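Surface presentation of antigens protein spaK (Salmonella typhimurium, PDB 2FM8) acts as a virulence chaperone that stores type III secretion effectors such as SipA and SopE in the bacterial cytoplasm, secretion-competent for rapid delivery into host cells. Local coordinates at residues V52-Q57 against E113-A118; I33-F38 against I43-K48; G87-G92 against L100-H105; E8-A13 against G25-H30. All blocks are in the same frame, centred on the assembly; numbering follows the deposited sequence.

Overall arrangement
Contacts 1, 2 and 3 meet on one antiparallel sheet, whose strand order is 32-37, 43-48, 51-57, 97-103, 90-94. Contact 1 sets the middle strand against helix 112-132, while contacts 2 and 3 are the hairpins on its two flanks, with centres about 14 Å apart. Contact 1 touches both: Trp-53 N lies 2.7 Å from Ser-46 O, and Ile-54 O lies 2.7 Å from Ala-102 N, both probable hydrogen bonds. Contact 4 packs helix 6-17 against the loop before strand 32-37. Its Val-10 CG2 lies 3.8 Å from both Ile-45 CD1 of contact 2 and Phe-115 CE2 of contact 1; contact 3 is about 21 Å away between centres.

Contact 1: V52-Q57 against E113-A118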
loop_
_atom_site.group_PDB
_atom_site.type_symbol
_atom_site.label_atom_id
_atom_site.label_comp_id
_atom_site.label_asym_id
_atom_site.label_seq_id
_atom_site.Cartn_x
_atom_site.Cartn_y
_atom_site.Cartn_z
ATOM N N VAL A 52 -15.644 11.244 18.055
ATOM C CA VAL A 52 -16.253 9.934 18.199
ATOM C C VAL A 52 -15.836 9.002 17.052
ATOM O O VAL A 52 -16.052 9.302 15.883
ATOM C CB VAL A 52 -17.763 10.025 18.291
ATOM C CG1 VAL A 52 -18.367 8.634 18.383
ATOM C CG2 VAL A 52 -18.143 10.840 19.533
ATOM N N TRP A 53 -15.232 7.877 17.415
ATOM C CA TRP A 53 -14.826 6.867 16.468
ATOM C C TRP A 53 -15.625 5.562 16.596
ATOM O O TRP A 53 -15.862 5.056 17.699
ATOM C CB TRP A 53 -13.355 6.526 16.692
ATOM C CG TRP A 53 -12.373 7.581 16.312
ATOM C CD1 TRP A 53 -11.898 8.557 17.110
ATOM C CD2 TRP A 53 -11.699 7.727 15.051
ATOM N NE1 TRP A 53 -10.993 9.313 16.447
ATOM C CE2 TRP A 53 -10.841 8.826 15.174
ATOM C CE3 TRP A 53 -11.735 7.030 13.838
ATOM C CZ2 TRP A 53 -10.023 9.265 14.123
ATOM C CZ3 TRP A 53 -10.926 7.468 12.783
ATOM C CH2 TRP A 53 -10.083 8.566 12.933
ATOM N N ILE A 54 -16.003 5.003 15.451
ATOM C CA ILE A 54 -16.544 3.639 15.385
ATOM C C ILE A 54 -15.524 2.840 14.594
ATOM O O ILE A 54 -15.075 3.297 13.530
ATOM C CB ILE A 54 -17.913 3.604 14.665
ATOM C CG1 ILE A 54 -18.940 4.474 15.385
ATOM C CG2 ILE A 54 -18.468 2.166 14.540
ATOM C CD1 ILE A 54 -20.170 4.772 14.489
ATOM N N TRP A 55 -15.125 1.678 15.093
ATOM C CA TRP A 55 -14.166 0.879 14.342
ATOM C C TRP A 55 -14.295 -0.606 14.622
ATOM O O TRP A 55 -14.999 -1.016 15.533
ATOM C CB TRP A 55 -12.744 1.359 14.586
ATOM C CG TRP A 55 -12.076 0.848 15.820
ATOM C CD1 TRP A 55 -11.224 -0.249 15.923
ATOM C CD2 TRP A 55 -12.155 1.407 17.116
ATOM N NE1 TRP A 55 -10.782 -0.382 17.208
ATOM C CE2 TRP A 55 -11.344 0.611 17.969
ATOM C CE3 TRP A 55 -12.822 2.501 17.645
ATOM C CZ2 TRP A 55 -11.189 0.882 19.308
ATOM C CZ3 TRP A 55 -12.677 2.768 18.973
ATOM C CH2 TRP A 55 -11.863 1.970 19.801
ATOM N N ALA A 56 -13.633 -1.386 13.789
ATOM C CA ALA A 56 -13.580 -2.835 13.916
ATOM C C ALA A 56 -12.283 -3.342 13.314
ATOM O O ALA A 56 -11.882 -2.900 12.241
ATOM C CB ALA A 56 -14.762 -3.478 13.210
ATOM N N GLN A 57 -11.634 -4.269 14.003
ATOM C CA GLN A 57 -10.589 -5.097 13.390
ATOM C C GLN A 57 -11.195 -6.131 12.469
ATOM O O GLN A 57 -12.244 -6.690 12.769
ATOM C CB GLN A 57 -9.761 -5.783 14.467
ATOM C CG GLN A 57 -8.935 -4.808 15.258
ATOM C CD GLN A 57 -8.211 -5.481 16.397
ATOM O OE1 GLN A 57 -8.158 -6.715 16.463
ATOM N NE2 GLN A 57 -7.625 -4.681 17.294
ATOM N N GLU A 113 -31.541 8.559 16.988
ATOM C CA GLU A 113 -31.956 8.165 15.642
ATOM C C GLU A 113 -30.824 8.396 14.646
ATOM O O GLU A 113 -30.556 7.538 13.797
ATOM C CB GLU A 113 -33.217 8.897 15.189
ATOM C CG GLU A 113 -34.471 8.402 15.897
ATOM C CD GLU A 113 -35.724 9.206 15.546
ATOM O OE1 GLU A 113 -36.812 8.812 16.046
ATOM O OE2 GLU A 113 -35.635 10.222 14.786
ATOM N N LYS A 114 -30.184 9.559 14.755
ATOM C CA LYS A 114 -29.042 9.911 13.932
ATOM C C LYS A 114 -27.834 8.970 14.209
ATOM O O LYS A 114 -27.196 8.480 13.266
ATOM C CB LYS A 114 -28.660 11.389 14.119
ATOM C CG LYS A 114 -29.456 12.418 13.230
ATOM C CD LYS A 114 -28.969 12.438 11.778
ATOM C CE LYS A 114 -29.763 13.423 10.838
ATOM N NZ LYS A 114 -29.087 13.638 9.468
ATOM N N PHE A 115 -27.538 8.699 15.482
ATOM C CA PHE A 115 -26.419 7.823 15.772
ATOM C C PHE A 115 -26.699 6.381 15.327
ATOM O O PHE A 115 -25.788 5.685 14.914
ATOM C CB PHE A 115 -25.989 7.893 17.239
ATOM C CG PHE A 115 -24.626 7.306 17.489
ATOM C CD1 PHE A 115 -23.512 7.792 16.815
ATOM C CD2 PHE A 115 -24.461 6.228 18.369
ATOM C CE1 PHE A 115 -22.255 7.251 17.021
ATOM C CE2 PHE A 115 -23.210 5.675 18.595
ATOM C CZ PHE A 115 -22.101 6.171 17.912
ATOM N N SER A 116 -27.959 5.958 15.422
ATOM C CA SER A 116 -28.406 4.660 14.927
ATOM C C SER A 116 -28.146 4.516 13.441
ATOM O O SER A 116 -27.741 3.469 13.003
ATOM C CB SER A 116 -29.895 4.439 15.225
ATOM O OG SER A 116 -30.296 3.095 14.986
ATOM N N THR A 117 -28.360 5.581 12.677
ATOM C CA THR A 117 -28.045 5.574 11.248
ATOM C C THR A 117 -26.561 5.292 11.016
ATOM O O THR A 117 -26.197 4.492 10.140
ATOM C CB THR A 117 -28.451 6.907 10.590
ATOM O OG1 THR A 117 -29.890 7.018 10.616
ATOM C CG2 THR A 117 -27.938 7.018 9.151
ATOM N N ALA A 118 -25.710 5.949 11.805
ATOM C CA ALA A 118 -24.281 5.719 11.725
ATOM C C ALA A 118 -23.906 4.288 12.123
ATOM O O ALA A 118 -23.086 3.673 11.460
ATOM C CB ALA A 118 -23.520 6.722 12.614
#
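Ile-54 and Val-52 of strand 51-57 touch Phe-115 and Ala-118 of helix 112-132, where the C-terminal helix lies on one face of the central sheet in the alpha-beta fold of type III secretion chaperones. The short axes run in roughly the same direction, 32° apart, and 11.6 Å separates them at closest approach, a gap bridged by side chains alone. Ile-54 does most of the bridging. Its CG1 branch stands anti to the carbonyl carbon (chi1 -60°) and the chain continues extended, which carries CD1 outward from the strand toward the helix. There Ile-54 CD1 meets Phe-115 CE1 at 4.1 Å and also the methyl of Ala-118, with CB 4.3 Å from CD1. Phe-115 approaches from the opposite direction; with CG anti to its backbone N, the ring brings CE1 and CZ to the isoleucine methyl, which meets it obliquely. Val-52, two residues before Ile-54 and pointing the same way, adds CG1 at 4.3 Å from Phe-115 CE1, again obliquely. All four residues are buried, and the interface contains no hydrogen bond.

In the next shell, Leu-119 and Phe-122 of the same helix and Val-104 also pack on Ile-54, while Phe-83 covers Ala-118 and Leu-109 touches Phe-115. Trp-53 and Trp-55 point to the other face of the strand, where both pack on a chain of another protein. The helical turn behind Phe-115 is pinned to helix 6-17 by Ser-116, whose OG is hydrogen-bonded to both Ala-13 O and Ser-17 OG.

Contact 2: I33-F38 against I43-K48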
loop_
_atom_site.group_PDB
_atom_site.type_symbol
_atom_site.label_atom_id
_atom_site.label_comp_id
_atom_site.label_asym_id
_atom_site.label_seq_id
_atom_site.Cartn_x
_atom_site.Cartn_y
_atom_site.Cartn_z
ATOM N N ILE A 33 -16.693 1.190 24.275
ATOM C CA ILE A 33 -17.888 0.358 24.236
ATOM C C ILE A 33 -17.720 -0.641 23.091
ATOM O O ILE A 33 -17.267 -0.277 22.001
ATOM C CB ILE A 33 -19.138 1.210 24.006
ATOM C CG1 ILE A 33 -19.338 2.149 25.183
ATOM C CG2 ILE A 33 -20.380 0.347 23.831
ATOM C CD1 ILE A 33 -20.382 3.173 24.958
ATOM N N VAL A 34 -18.054 -1.897 23.358
ATOM C CA VAL A 34 -17.873 -2.975 22.404
ATOM C C VAL A 34 -19.224 -3.656 22.158
ATOM O O VAL A 34 -19.895 -4.057 23.114
ATOM C CB VAL A 34 -16.833 -4.006 22.885
ATOM C CG1 VAL A 34 -16.650 -5.104 21.834
ATOM C CG2 VAL A 34 -15.503 -3.330 23.142
ATOM N N LEU A 35 -19.609 -3.750 20.889
ATOM C CA LEU A 35 -20.761 -4.556 20.437
ATOM C C LEU A 35 -20.281 -5.867 19.827
ATOM O O LEU A 35 -19.680 -5.862 18.737
ATOM C CB LEU A 35 -21.561 -3.804 19.362
ATOM C CG LEU A 35 -21.860 -2.313 19.548
ATOM C CD1 LEU A 35 -22.767 -1.859 18.448
ATOM C CD2 LEU A 35 -22.478 -2.044 20.872
ATOM N N ASP A 36 -20.476 -6.971 20.540
ATOM C CA ASP A 36 -20.168 -8.294 20.002
ATOM C C ASP A 36 -21.330 -8.720 19.103
ATOM O O ASP A 36 -22.479 -8.422 19.401
ATOM C CB ASP A 36 -19.968 -9.341 21.104
ATOM C CG ASP A 36 -18.765 -9.048 21.998
ATOM O OD1 ASP A 36 -17.643 -8.845 21.465
ATOM O OD2 ASP A 36 -18.959 -9.014 23.239
ATOM N N LEU A 37 -20.992 -9.439 18.040
ATOM C CA LEU A 37 -21.906 -9.797 16.975
ATOM C C LEU A 37 -21.811 -11.261 16.592
ATOM O O LEU A 37 -20.763 -11.892 16.722
ATOM C CB LEU A 37 -21.578 -8.962 15.730
ATOM C CG LEU A 37 -21.668 -7.445 15.861
ATOM C CD1 LEU A 37 -21.221 -6.810 14.559
ATOM C CD2 LEU A 37 -23.089 -7.006 16.210
ATOM N N PHE A 38 -22.920 -11.757 16.059
ATOM C CA PHE A 38 -23.149 -13.149 15.741
ATOM C C PHE A 38 -22.049 -13.800 14.858
ATOM O O PHE A 38 -21.472 -14.827 15.236
ATOM C CB PHE A 38 -24.556 -13.265 15.117
ATOM C CG PHE A 38 -24.940 -14.654 14.716
ATOM C CD1 PHE A 38 -25.450 -15.535 15.652
ATOM C CD2 PHE A 38 -24.814 -15.071 13.408
ATOM C CE1 PHE A 38 -25.831 -16.815 15.299
ATOM C CE2 PHE A 38 -25.164 -16.368 13.037
ATOM C CZ PHE A 38 -25.685 -17.231 13.980
ATOM N N ILE A 43 -17.800 -4.442 16.969
ATOM C CA ILE A 43 -17.769 -3.009 16.734
ATOM C C ILE A 43 -17.395 -2.269 18.036
ATOM O O ILE A 43 -18.010 -2.489 19.101
ATOM C CB ILE A 43 -19.112 -2.544 16.201
ATOM C CG1 ILE A 43 -19.408 -3.263 14.881
ATOM C CG2 ILE A 43 -19.163 -0.996 16.091
ATOM C CD1 ILE A 43 -20.790 -2.971 14.275
ATOM N N CYS A 44 -16.371 -1.419 17.945
ATOM C CA CYS A 44 -15.918 -0.591 19.046
ATOM C C CYS A 44 -16.345 0.842 18.812
ATOM O O CYS A 44 -16.303 1.352 17.692
ATOM C CB CYS A 44 -14.408 -0.651 19.219
ATOM S SG CYS A 44 -13.745 -2.316 19.458
ATOM N N ILE A 45 -16.770 1.480 19.898
ATOM C CA ILE A 45 -17.136 2.877 19.890
ATOM C C ILE A 45 -16.321 3.602 20.944
ATOM O O ILE A 45 -16.295 3.194 22.110
ATOM C CB ILE A 45 -18.615 3.091 20.168
ATOM C CG1 ILE A 45 -19.453 2.231 19.209
ATOM C CG2 ILE A 45 -18.937 4.599 20.031
ATOM C CD1 ILE A 45 -20.703 1.759 19.750
ATOM N N SER A 46 -15.655 4.672 20.540
ATOM C CA SER A 46 -14.897 5.453 21.502
ATOM C C SER A 46 -14.811 6.934 21.214
ATOM O O SER A 46 -14.859 7.353 20.066
ATOM C CB SER A 46 -13.483 4.924 21.614
ATOM O OG SER A 46 -13.044 5.276 22.909
ATOM N N VAL A 47 -14.678 7.701 22.303
ATOM C CA VAL A 47 -14.417 9.138 22.261
ATOM C C VAL A 47 -12.935 9.395 22.509
ATOM O O VAL A 47 -12.353 8.967 23.512
ATOM C CB VAL A 47 -15.256 9.901 23.288
ATOM C CG1 VAL A 47 -15.010 11.415 23.185
ATOM C CG2 VAL A 47 -16.727 9.575 23.087
ATOM N N LYS A 48 -12.328 10.114 21.587
ATOM C CA LYS A 48 -10.916 10.344 21.628
ATOM C C LYS A 48 -10.771 11.831 21.416
ATOM O O LYS A 48 -10.991 12.324 20.316
ATOM C CB LYS A 48 -10.224 9.531 20.540
ATOM C CG LYS A 48 -8.753 9.223 20.799
ATOM C CD LYS A 48 -8.237 8.209 19.747
ATOM C CE LYS A 48 -6.697 8.108 19.715
ATOM N NZ LYS A 48 -6.167 8.031 18.287
#
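Ile-43 O is gripped twice by the neighbouring strand: Leu-35 N donates a hydrogen bond of 2.7 Å, nearly straight at 172°, and Val-34 CA adds a CA-H...O contact of 3.3 Å. Ile-33 O is held in the same manner, by Ile-45 N at 2.8 Å and by a CA-H...O contact from Cys-44. The return bonds run from Ile-33 N to Ile-45 O and from Ile-43 N to Leu-35 O. Ile-33 with Ile-45 and Leu-35 with Ile-43 are thus hydrogen-bonded pairs, with Val-34 and Cys-44 the non-hydrogen-bonded pair between them.

On the face carrying Ile-33, Leu-35, Ile-43 and Ile-45 the side chains form an apolar patch. Leu-35 CG reaches diagonally to Ile-45 CD1 at 4.2 Å. Leu-37 and Ile-43 cross obliquely and meet through their CD1 methyls, 3.9 Å apart; the extended CG1 branch of Ile-43 (chi2 176°) carries its CD1 out to Leu-37. On the reverse face Val-34 CG2 lies 4.2 Å from Cys-44 SG.

Helix 6-17 packs on Ile-33 and Ile-45, and helix 112-132 covers Leu-37 and Ile-43. Strand 32-37 also pairs antiparallel with a strand of another protein's chain, and a basic side chain of that other chain makes a salt bridge with Asp-36 OD2. This is a beta hairpin at the edge of the chain's own sheet, extended by beta augmentation.

Contact 3: G87-G92 against L100-H105; sequences GQLLLG and LKALVH
Leu-89 packs along the strand 97-103 from its first side-chain atom onward: CB lies 3.9 Å from Leu-100 CD1, and beyond CG the two methyls part. CD1 stays by the same Leu-100 methyl at 4.0 Å, whereas CD2 turns to Ala-102 and reaches its CB at 3.7 Å. Leu-100 CD1 is shared, since Leu-91, two residues along the chain from Leu-89, brings CD2 to within 4.0 Å of it.

Leu-90 and Lys-101 form the hydrogen-bonded pair, and Leu-91 with Leu-100 the non-hydrogen-bonded pair beside it. Leu-90 N bonds to Lys-101 O at 2.8 Å and 173°, while the return bond from Lys-101 N to Leu-90 O is more bent at 142°. Toward Gln-88 the chains separate, and a water spans the gap, donating to Gln-88 O and accepting from Leu-103 N. On the other face the Lys-101 chain bends at chi3 (-72°), folding CE back over the neighbouring strand to 4.0 Å from Leu-90 CB.

Leu-89 and Leu-100 pack on helix 112-132, both touching Phe-129; from helix 62-78, Ile-77 touches Leu-89 and Ile-73 touches Leu-91. Leu-90 meets Leu-90 of the second subunit, which places this edge hairpin at the dimer interface.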
loop_
_atom_site.group_PDB
_atom_site.type_symbol
_atom_site.label_atom_id
_atom_site.label_comp_id
_atom_site.label_asym_id
_atom_site.label_seq_id
_atom_site.Cartn_x
_atom_site.Cartn_y
_atom_site.Cartn_z
ATOM N N GLY A 87 -16.536 12.188 4.372
ATOM C CA GLY A 87 -17.353 11.378 3.471
ATOM C C GLY A 87 -16.762 10.015 3.139
ATOM O O GLY A 87 -17.147 9.396 2.152
ATOM N N GLN A 88 -15.860 9.533 3.996
ATOM C CA GLN A 88 -15.129 8.337 3.720
ATOM C C GLN A 88 -14.667 7.583 4.971
ATOM O O GLN A 88 -14.150 8.175 5.914
ATOM C CB GLN A 88 -13.915 8.692 2.837
ATOM C CG GLN A 88 -13.707 7.744 1.730
ATOM C CD GLN A 88 -12.661 8.198 0.728
ATOM O OE1 GLN A 88 -12.994 8.664 -0.369
ATOM N NE2 GLN A 88 -11.389 8.007 1.073
ATOM N N LEU A 89 -14.866 6.265 4.964
ATOM C CA LEU A 89 -14.253 5.381 5.966
ATOM C C LEU A 89 -12.742 5.360 5.789
ATOM O O LEU A 89 -12.231 5.624 4.699
ATOM C CB LEU A 89 -14.804 3.955 5.840
ATOM C CG LEU A 89 -16.312 3.788 6.116
ATOM C CD1 LEU A 89 -16.887 2.503 5.627
ATOM C CD2 LEU A 89 -16.593 3.915 7.585
ATOM N N LEU A 90 -12.034 5.054 6.876
ATOM C CA LEU A 90 -10.561 5.024 6.919
ATOM C C LEU A 90 -10.133 3.610 7.253
ATOM O O LEU A 90 -10.870 2.854 7.874
ATOM C CB LEU A 90 -10.007 5.979 8.007
ATOM C CG LEU A 90 -10.416 7.446 7.884
ATOM C CD1 LEU A 90 -9.861 8.295 8.994
ATOM C CD2 LEU A 90 -9.985 8.048 6.547
ATOM N N LEU A 91 -8.926 3.265 6.846
ATOM C CA LEU A 91 -8.321 1.987 7.173
ATOM C C LEU A 91 -7.076 2.200 8.009
ATOM O O LEU A 91 -6.234 2.987 7.665
ATOM C CB LEU A 91 -7.943 1.225 5.907
ATOM C CG LEU A 91 -9.116 0.823 5.040
ATOM C CD1 LEU A 91 -8.597 0.383 3.665
ATOM C CD2 LEU A 91 -9.934 -0.291 5.666
ATOM N N GLY A 92 -6.956 1.468 9.086
ATOM C CA GLY A 92 -5.716 1.404 9.837
ATOM C C GLY A 92 -5.361 -0.052 10.125
ATOM O O GLY A 92 -5.812 -0.971 9.446
ATOM N N LEU A 100 -11.187 -1.111 10.106
ATOM C CA LEU A 100 -12.112 -0.220 9.431
ATOM C C LEU A 100 -12.564 0.812 10.455
ATOM O O LEU A 100 -12.977 0.447 11.551
ATOM C CB LEU A 100 -13.333 -0.991 8.915
ATOM C CG LEU A 100 -14.385 -0.161 8.158
ATOM C CD1 LEU A 100 -13.758 0.355 6.833
ATOM C CD2 LEU A 100 -15.658 -0.984 7.896
ATOM N N LYS A 101 -12.522 2.087 10.089
ATOM C CA LYS A 101 -12.735 3.159 11.079
ATOM C C LYS A 101 -13.609 4.248 10.476
ATOM O O LYS A 101 -13.411 4.641 9.318
ATOM C CB LYS A 101 -11.415 3.852 11.473
ATOM C CG LYS A 101 -10.271 2.970 11.845
ATOM C CD LYS A 101 -9.088 3.800 12.426
ATOM C CE LYS A 101 -8.330 4.646 11.419
ATOM N NZ LYS A 101 -7.109 5.431 12.037
ATOM N N ALA A 102 -14.523 4.760 11.282
ATOM C CA ALA A 102 -15.331 5.916 10.941
ATOM C C ALA A 102 -15.110 7.004 11.992
ATOM O O ALA A 102 -15.354 6.777 13.193
ATOM C CB ALA A 102 -16.786 5.524 10.904
ATOM N N LEU A 103 -14.597 8.148 11.561
ATOM C CA LEU A 103 -14.587 9.334 12.378
ATOM C C LEU A 103 -15.942 9.946 12.150
ATOM O O LEU A 103 -16.197 10.527 11.121
ATOM C CB LEU A 103 -13.470 10.300 11.940
ATOM C CG LEU A 103 -13.414 11.657 12.648
ATOM C CD1 LEU A 103 -13.235 11.458 14.121
ATOM C CD2 LEU A 103 -12.299 12.507 12.090
ATOM N N VAL A 104 -16.827 9.799 13.119
ATOM C CA VAL A 104 -18.225 10.160 12.929
ATOM C C VAL A 104 -18.439 11.680 12.832
ATOM O O VAL A 104 -17.967 12.438 13.682
ATOM C CB VAL A 104 -19.092 9.648 14.066
ATOM C CG1 VAL A 104 -20.555 9.938 13.781
ATOM C CG2 VAL A 104 -18.879 8.140 14.285
ATOM N N HIS A 105 -19.198 12.098 11.824
ATOM C CA HIS A 105 -19.512 13.500 11.658
ATOM C C HIS A 105 -20.471 13.915 12.788
ATOM O O HIS A 105 -21.362 13.159 13.115
ATOM C CB HIS A 105 -20.139 13.733 10.280
ATOM C CG HIS A 105 -20.261 15.184 9.914
ATOM N ND1 HIS A 105 -21.153 16.033 10.532
ATOM C CD2 HIS A 105 -19.583 15.939 9.016
ATOM C CE1 HIS A 105 -21.029 17.248 10.019
ATOM N NE2 HIS A 105 -20.081 17.218 9.100
HETATM O O HOH W 1 -13.857 8.483 8.634
#

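Contact 4: E8-A13 against G25-H30; sequences ELVRSA and GGIDSH
Arg-11 and Val-10 of helix 6-17 pack on the side chain of Ile-27, the closer-packed part of a modest contact. The guanidinium lies obliquely by the isoleucine, with Arg-11 NH2 4.0 Å from Ile-27 CG1 and NH1 close to the same atom. Deeper in, Val-10 CG1 approaches Ile-27 CD1 at 4.5 Å. Ile-27 holds CG1 in the crowded position between backbone N and carbonyl carbon (chi1 60°), from which the extended chain sends CD1 toward the helix. Arg-11 leaves the helix with CG anti to the backbone N and then bends at chi3 (-87°), which brings the planar group to the loop.

The Gly-25 side, by contrast, is held by water, not by direct bonds between the segments. Water 2 lies in the guanidinium plane at its edge and ties three groups together: it accepts from Arg-11 NH2 at 3.2 Å, accepts from Ile-27 N at 2.7 Å and donates to Gly-25 O. A second water, also at the guanidinium edge, accepts a weak bond from NH2 and lies 2.6 Å from Gly-25 O. Arg-11 NH1 forms a salt bridge one turn back along the helix with Glu-8 OE2 at 3.2 Å; it includes a weak hydrogen bond and probably helps to steady the guanidinium.

Beyond the segments, Ser-29 OG hydrogen-bonds to an acidic side chain of another protein's chain, and Asp-28 N makes a weak bond to one. Leu-9 and Ala-13 face Phe-115 of helix 112-132, and Ile-24 touches Arg-11. The loop connects helix 6-17 to strand 32-37, with Ile-27 turned toward that helix.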
loop_
_atom_site.group_PDB
_atom_site.type_symbol
_atom_site.label_atom_id
_atom_site.label_comp_id
_atom_site.label_asym_id
_atom_site.label_seq_id
_atom_site.Cartn_x
_atom_site.Cartn_y
_atom_site.Cartn_z
ATOM N N GLU A 8 -25.022 7.020 26.698
ATOM C CA GLU A 8 -26.443 7.297 26.529
ATOM C C GLU A 8 -26.824 7.394 25.061
ATOM O O GLU A 8 -27.929 6.976 24.670
ATOM C CB GLU A 8 -26.907 8.521 27.317
ATOM C CG GLU A 8 -27.152 8.244 28.816
ATOM C CD GLU A 8 -27.825 6.863 29.146
ATOM O OE1 GLU A 8 -28.916 6.539 28.587
ATOM O OE2 GLU A 8 -27.241 6.113 29.980
ATOM N N LEU A 9 -25.896 7.900 24.256
ATOM C CA LEU A 9 -26.074 7.905 22.815
ATOM C C LEU A 9 -26.194 6.479 22.246
ATOM O O LEU A 9 -27.103 6.197 21.456
ATOM C CB LEU A 9 -24.923 8.649 22.128
ATOM C CG LEU A 9 -25.251 9.207 20.746
ATOM C CD1 LEU A 9 -26.453 10.152 20.815
ATOM C CD2 LEU A 9 -24.029 9.900 20.137
ATOM N N VAL A 10 -25.271 5.605 22.649
ATOM C CA VAL A 10 -25.242 4.219 22.195
ATOM C C VAL A 10 -26.531 3.492 22.639
ATOM O O VAL A 10 -27.172 2.800 21.855
ATOM C CB VAL A 10 -23.983 3.504 22.737
ATOM C CG1 VAL A 10 -24.081 1.997 22.578
ATOM C CG2 VAL A 10 -22.731 4.023 22.014
ATOM N N ARG A 11 -26.903 3.671 23.905
ATOM C CA ARG A 11 -28.084 3.011 24.465
ATOM C C ARG A 11 -29.335 3.422 23.648
ATOM O O ARG A 11 -30.163 2.595 23.242
ATOM C CB ARG A 11 -28.186 3.352 25.968
ATOM C CG ARG A 11 -29.370 2.774 26.653
ATOM C CD ARG A 11 -29.371 2.966 28.227
ATOM N NE ARG A 11 -28.646 1.863 28.898
ATOM C CZ ARG A 11 -27.403 1.928 29.400
ATOM N NH1 ARG A 11 -26.694 3.064 29.377
ATOM N NH2 ARG A 11 -26.867 0.836 29.953
ATOM N N SER A 12 -29.426 4.703 23.351
ATOM C CA SER A 12 -30.540 5.229 22.609
ATOM C C SER A 12 -30.587 4.737 21.165
ATOM O O SER A 12 -31.659 4.379 20.670
ATOM C CB SER A 12 -30.474 6.740 22.625
ATOM O OG SER A 12 -31.666 7.246 22.090
ATOM N N ALA A 13 -29.437 4.720 20.491
ATOM C CA ALA A 13 -29.355 4.197 19.125
ATOM C C ALA A 13 -29.760 2.735 19.019
ATOM O O ALA A 13 -30.403 2.328 18.041
ATOM C CB ALA A 13 -27.946 4.378 18.558
ATOM N N GLY A 25 -24.566 -4.503 28.883
ATOM C CA GLY A 25 -23.932 -4.592 30.189
ATOM C C GLY A 25 -23.588 -3.231 30.780
ATOM O O GLY A 25 -24.226 -2.210 30.472
ATOM N N GLY A 26 -22.573 -3.224 31.641
ATOM C CA GLY A 26 -22.074 -1.995 32.235
ATOM C C GLY A 26 -21.294 -1.190 31.211
ATOM O O GLY A 26 -20.206 -1.595 30.784
ATOM N N ILE A 27 -21.875 -0.072 30.784
ATOM C CA ILE A 27 -21.180 0.914 29.946
ATOM C C ILE A 27 -21.442 2.258 30.617
ATOM O O ILE A 27 -22.583 2.548 31.027
ATOM C CB ILE A 27 -21.659 0.892 28.475
ATOM C CG1 ILE A 27 -23.162 1.195 28.379
ATOM C CG2 ILE A 27 -21.353 -0.474 27.848
ATOM C CD1 ILE A 27 -23.687 1.310 26.972
ATOM N N ASP A 28 -20.388 3.055 30.771
ATOM C CA ASP A 28 -20.414 4.272 31.606
ATOM C C ASP A 28 -19.061 4.575 32.245
ATOM O O ASP A 28 -18.936 5.562 32.955
ATOM C CB ASP A 28 -21.493 4.234 32.718
ATOM C CG ASP A 28 -21.316 3.060 33.711
ATOM O OD1 ASP A 28 -20.411 2.198 33.518
ATOM O OD2 ASP A 28 -22.109 3.002 34.683
ATOM N N SER A 29 -18.058 3.733 31.998
ATOM C CA SER A 29 -16.715 3.950 32.532
ATOM C C SER A 29 -15.869 4.829 31.618
ATOM O O SER A 29 -14.700 5.071 31.913
ATOM C CB SER A 29 -16.013 2.607 32.767
ATOM O OG SER A 29 -16.699 1.826 33.752
ATOM N N HIS A 30 -16.463 5.307 30.518
ATOM C CA HIS A 30 -15.755 6.093 29.513
ATOM C C HIS A 30 -14.509 5.364 29.004
ATOM O O HIS A 30 -13.464 5.972 28.773
ATOM C CB HIS A 30 -15.382 7.476 30.061
ATOM C CG HIS A 30 -16.551 8.249 30.585
ATOM N ND1 HIS A 30 -16.735 8.499 31.930
ATOM C CD2 HIS A 30 -17.606 8.812 29.949
ATOM C CE1 HIS A 30 -17.852 9.185 32.101
ATOM N NE2 HIS A 30 -18.397 9.393 30.915
HETATM O O HOH W 2 -24.240 0.722 31.754
HETATM O O HOH W 3 -26.732 -1.904 31.141
#